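Local coordinates for hypothetical protein SMU.848 (Streptococcus mutans, PDB 2G0I) that is probably a cysteine protease of the Prp family, whose members are linked to ribosome biogenesis, and can bind calcium, at residues 40-50 and 117-127. Sequence-based numbering, arbitrary orientation.
Sequences FIRRKGILESV and QLLFEAFLLGI
E121 OE2 takes hydrogen bonds from both end nitrogens of R42. The bond from R42 NH1 to E121 OE2 is short, 2.7 Å, and nearly straight; the second, from NH2, is weak. R42 NH2 also donates to E121 OE1 at 3.2 Å, so the salt bridge is an end-on, two-nitrogen grip. Both oxygens lie in the guanidinium plane; each is met on its syn side, with the nitrogens somewhat out of the carboxylate plane. The two groups are tilted by 27°. A bend at chi3 (-64°) brings the end of R42, whose CB does not point at the helix, over to E121. NH1 also donates to G45 O in the turn. The bond to G45 O should help fix the rotation of the guanidinium group, while L47 CD2 lies over one of its faces.

Q117 grips the backbone of L47 twice. Its OE1 accepts from L47 N at 2.9 Å, and its NE2 donates to L47 O at 3.0 Å, in the carbonyl plane on a lone pair. These bonds hold both ends of the amide; NE2 also donates to K111 O.

Next to these polar bonds lies an apolar layer. L124 CD1 sits over the centre of the F40 ring, 3.4 Å from its centroid, in a CH-pi contact. V50 CG2 covers the opposite face, so the ring is sandwiched. F123 CD2 and I127 CB approach its edge, with the F123 ring oblique to it. L47 CB lies over one face of the F120 ring, offset toward the rim, and V50 CG1 touches F120 CE2 at 3.8 Å. F123 also reaches L73 and L77 of helix 61-84.

Strands 40-43 and 46-50 form a hairpin with a type I' turn from R43 to I46 and a classic beta bulge at E48 and S49 opposite I41. Helix 114-133 packs on this hairpin, as expected of a two-layer alpha-beta sandwich.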
# COMPACT_ATOMS: atom_id res chain seq x y z
N PHE B 40 2.33 13.55 -9.59
CA PHE B 40 3.01 13.89 -8.33
C PHE B 40 3.74 15.22 -8.51
O PHE B 40 4.40 15.46 -9.53
CB PHE B 40 4.03 12.82 -7.98
CG PHE B 40 3.42 11.45 -7.70
CD1 PHE B 40 3.26 11.02 -6.37
CD2 PHE B 40 3.07 10.59 -8.74
CE1 PHE B 40 2.71 9.78 -6.06
CE2 PHE B 40 2.52 9.31 -8.44
CZ PHE B 40 2.36 8.91 -7.07
N ILE B 41 3.66 16.06 -7.50
CA ILE B 41 4.49 17.24 -7.47
C ILE B 41 5.48 17.16 -6.33
O ILE B 41 5.07 17.03 -5.16
CB ILE B 41 3.64 18.50 -7.38
CG1 ILE B 41 2.75 18.60 -8.61
CG2 ILE B 41 4.58 19.79 -7.18
CD1 ILE B 41 1.77 19.69 -8.53
N ARG B 42 6.77 17.27 -6.67
CA ARG B 42 7.87 17.39 -5.73
C ARG B 42 8.35 18.86 -5.77
O ARG B 42 8.50 19.44 -6.87
CB ARG B 42 9.00 16.45 -6.14
CG ARG B 42 10.07 16.25 -5.08
CD ARG B 42 11.17 15.27 -5.54
NE ARG B 42 10.70 13.90 -5.77
CZ ARG B 42 10.63 12.95 -4.84
NH1 ARG B 42 11.02 13.20 -3.59
NH2 ARG B 42 10.21 11.73 -5.15
N ARG B 43 8.56 19.47 -4.61
CA ARG B 43 9.07 20.85 -4.53
C ARG B 43 10.22 20.86 -3.52
O ARG B 43 10.07 20.45 -2.37
CB ARG B 43 7.99 21.83 -4.05
CG ARG B 43 6.70 21.87 -4.89
CD ARG B 43 5.83 23.18 -4.69
NE ARG B 43 4.65 23.12 -5.56
CZ ARG B 43 3.51 22.49 -5.26
NH1 ARG B 43 3.36 21.86 -4.08
NH2 ARG B 43 2.50 22.48 -6.13
N LYS B 44 11.39 21.34 -3.95
CA LYS B 44 12.57 21.39 -3.10
C LYS B 44 12.88 20.02 -2.49
O LYS B 44 13.25 19.93 -1.32
CB LYS B 44 12.42 22.47 -2.00
CG LYS B 44 12.10 23.89 -2.49
CD LYS B 44 13.26 24.45 -3.33
CE LYS B 44 13.03 25.89 -3.74
NZ LYS B 44 14.15 26.28 -4.63
N GLY B 45 12.69 18.97 -3.28
CA GLY B 45 13.12 17.65 -2.89
C GLY B 45 12.06 16.81 -2.18
O GLY B 45 12.22 15.59 -2.10
N ILE B 46 11.02 17.44 -1.65
CA ILE B 46 9.95 16.73 -0.94
C ILE B 46 8.63 16.60 -1.77
O ILE B 46 8.20 17.52 -2.48
CB ILE B 46 9.64 17.33 0.48
CG1 ILE B 46 8.96 18.70 0.36
CG2 ILE B 46 10.95 17.39 1.38
CD1 ILE B 46 8.10 19.14 1.57
N LEU B 47 8.00 15.43 -1.67
CA LEU B 47 6.68 15.23 -2.27
C LEU B 47 5.65 16.08 -1.55
O LEU B 47 5.49 15.97 -0.33
CB LEU B 47 6.29 13.74 -2.18
CG LEU B 47 7.12 12.85 -3.10
CD1 LEU B 47 6.91 11.40 -2.72
CD2 LEU B 47 6.76 13.10 -4.59
N GLU B 48 4.91 16.86 -2.33
CA GLU B 48 3.93 17.76 -1.77
C GLU B 48 2.50 17.40 -2.10
O GLU B 48 1.63 17.61 -1.29
CB GLU B 48 4.20 19.21 -2.21
CG GLU B 48 5.54 19.72 -1.63
CD GLU B 48 5.48 21.19 -1.22
OE1 GLU B 48 6.09 21.54 -0.19
OE2 GLU B 48 4.83 21.95 -1.92
N SER B 49 2.26 16.87 -3.30
CA SER B 49 0.90 16.49 -3.68
C SER B 49 0.84 15.38 -4.71
O SER B 49 1.77 15.15 -5.47
CB SER B 49 0.12 17.70 -4.20
OG SER B 49 0.65 18.17 -5.44
N VAL B 50 -0.31 14.71 -4.75
CA VAL B 50 -0.57 13.75 -5.82
C VAL B 50 -2.03 13.88 -6.21
O VAL B 50 -2.92 14.03 -5.34
CB VAL B 50 -0.16 12.29 -5.44
CG1 VAL B 50 -0.94 11.83 -4.23
CG2 VAL B 50 -0.45 11.33 -6.62
N GLN B 117 7.22 11.78 4.58
CA GLN B 117 7.85 11.59 3.25
C GLN B 117 8.11 10.14 2.93
O GLN B 117 8.06 9.73 1.75
CB GLN B 117 9.16 12.36 3.14
CG GLN B 117 8.93 13.89 3.03
CD GLN B 117 8.17 14.25 1.79
OE1 GLN B 117 8.58 13.90 0.68
NE2 GLN B 117 7.04 14.89 1.95
N LEU B 118 8.40 9.36 3.97
CA LEU B 118 8.63 7.92 3.73
C LEU B 118 7.35 7.28 3.22
O LEU B 118 7.39 6.51 2.26
CB LEU B 118 9.09 7.19 4.98
CG LEU B 118 9.28 5.67 4.78
CD1 LEU B 118 10.32 5.32 3.71
CD2 LEU B 118 9.72 5.09 6.09
N LEU B 119 6.23 7.57 3.86
CA LEU B 119 4.92 7.04 3.41
C LEU B 119 4.57 7.50 1.99
O LEU B 119 4.11 6.72 1.14
CB LEU B 119 3.82 7.44 4.40
CG LEU B 119 3.95 6.73 5.77
CD1 LEU B 119 2.96 7.36 6.76
CD2 LEU B 119 3.70 5.23 5.58
N PHE B 120 4.81 8.77 1.73
CA PHE B 120 4.50 9.36 0.42
C PHE B 120 5.41 8.74 -0.67
O PHE B 120 4.96 8.49 -1.81
CB PHE B 120 4.70 10.89 0.49
CG PHE B 120 3.79 11.68 -0.44
CD1 PHE B 120 3.42 12.98 -0.09
CD2 PHE B 120 3.26 11.10 -1.61
CE1 PHE B 120 2.53 13.71 -0.92
CE2 PHE B 120 2.37 11.81 -2.45
CZ PHE B 120 2.03 13.13 -2.10
N GLU B 121 6.68 8.50 -0.36
CA GLU B 121 7.60 7.87 -1.33
C GLU B 121 7.22 6.42 -1.56
O GLU B 121 7.34 5.92 -2.69
CB GLU B 121 9.06 7.95 -0.87
CG GLU B 121 9.57 9.40 -0.82
CD GLU B 121 10.13 9.95 -2.12
OE1 GLU B 121 10.09 9.26 -3.17
OE2 GLU B 121 10.68 11.07 -2.04
N ALA B 122 6.79 5.74 -0.50
CA ALA B 122 6.30 4.34 -0.67
C ALA B 122 5.10 4.30 -1.60
O ALA B 122 4.97 3.39 -2.40
CB ALA B 122 5.92 3.77 0.65
N PHE B 123 4.21 5.26 -1.46
CA PHE B 123 3.06 5.37 -2.37
C PHE B 123 3.51 5.63 -3.79
O PHE B 123 3.02 4.99 -4.73
CB PHE B 123 2.09 6.46 -1.90
CG PHE B 123 0.93 6.67 -2.82
CD1 PHE B 123 -0.04 5.64 -2.99
CD2 PHE B 123 0.80 7.86 -3.53
CE1 PHE B 123 -1.12 5.82 -3.85
CE2 PHE B 123 -0.30 8.08 -4.41
CZ PHE B 123 -1.24 7.05 -4.57
N LEU B 124 4.41 6.59 -3.97
CA LEU B 124 4.96 6.83 -5.32
C LEU B 124 5.60 5.56 -5.88
O LEU B 124 5.49 5.25 -7.07
CB LEU B 124 5.99 7.98 -5.27
CG LEU B 124 6.84 8.23 -6.53
CD1 LEU B 124 5.93 8.62 -7.65
CD2 LEU B 124 7.92 9.27 -6.23
N LEU B 125 6.32 4.84 -5.03
CA LEU B 125 6.98 3.59 -5.47
C LEU B 125 5.91 2.60 -5.97
O LEU B 125 6.06 2.00 -7.03
CB LEU B 125 7.81 2.98 -4.34
CG LEU B 125 8.59 1.70 -4.72
CD1 LEU B 125 9.64 1.97 -5.84
CD2 LEU B 125 9.26 1.13 -3.50
N GLY B 126 4.82 2.46 -5.22
CA GLY B 126 3.74 1.52 -5.65
C GLY B 126 3.05 1.90 -6.94
O GLY B 126 2.80 1.02 -7.83
N ILE B 127 2.70 3.18 -7.08
CA ILE B 127 2.09 3.69 -8.32
C ILE B 127 3.03 3.50 -9.50
O ILE B 127 2.62 3.02 -10.57
CB ILE B 127 1.64 5.17 -8.20
CG1 ILE B 127 0.57 5.32 -7.11
CG2 ILE B 127 1.14 5.74 -9.56
CD1 ILE B 127 -0.78 4.55 -7.37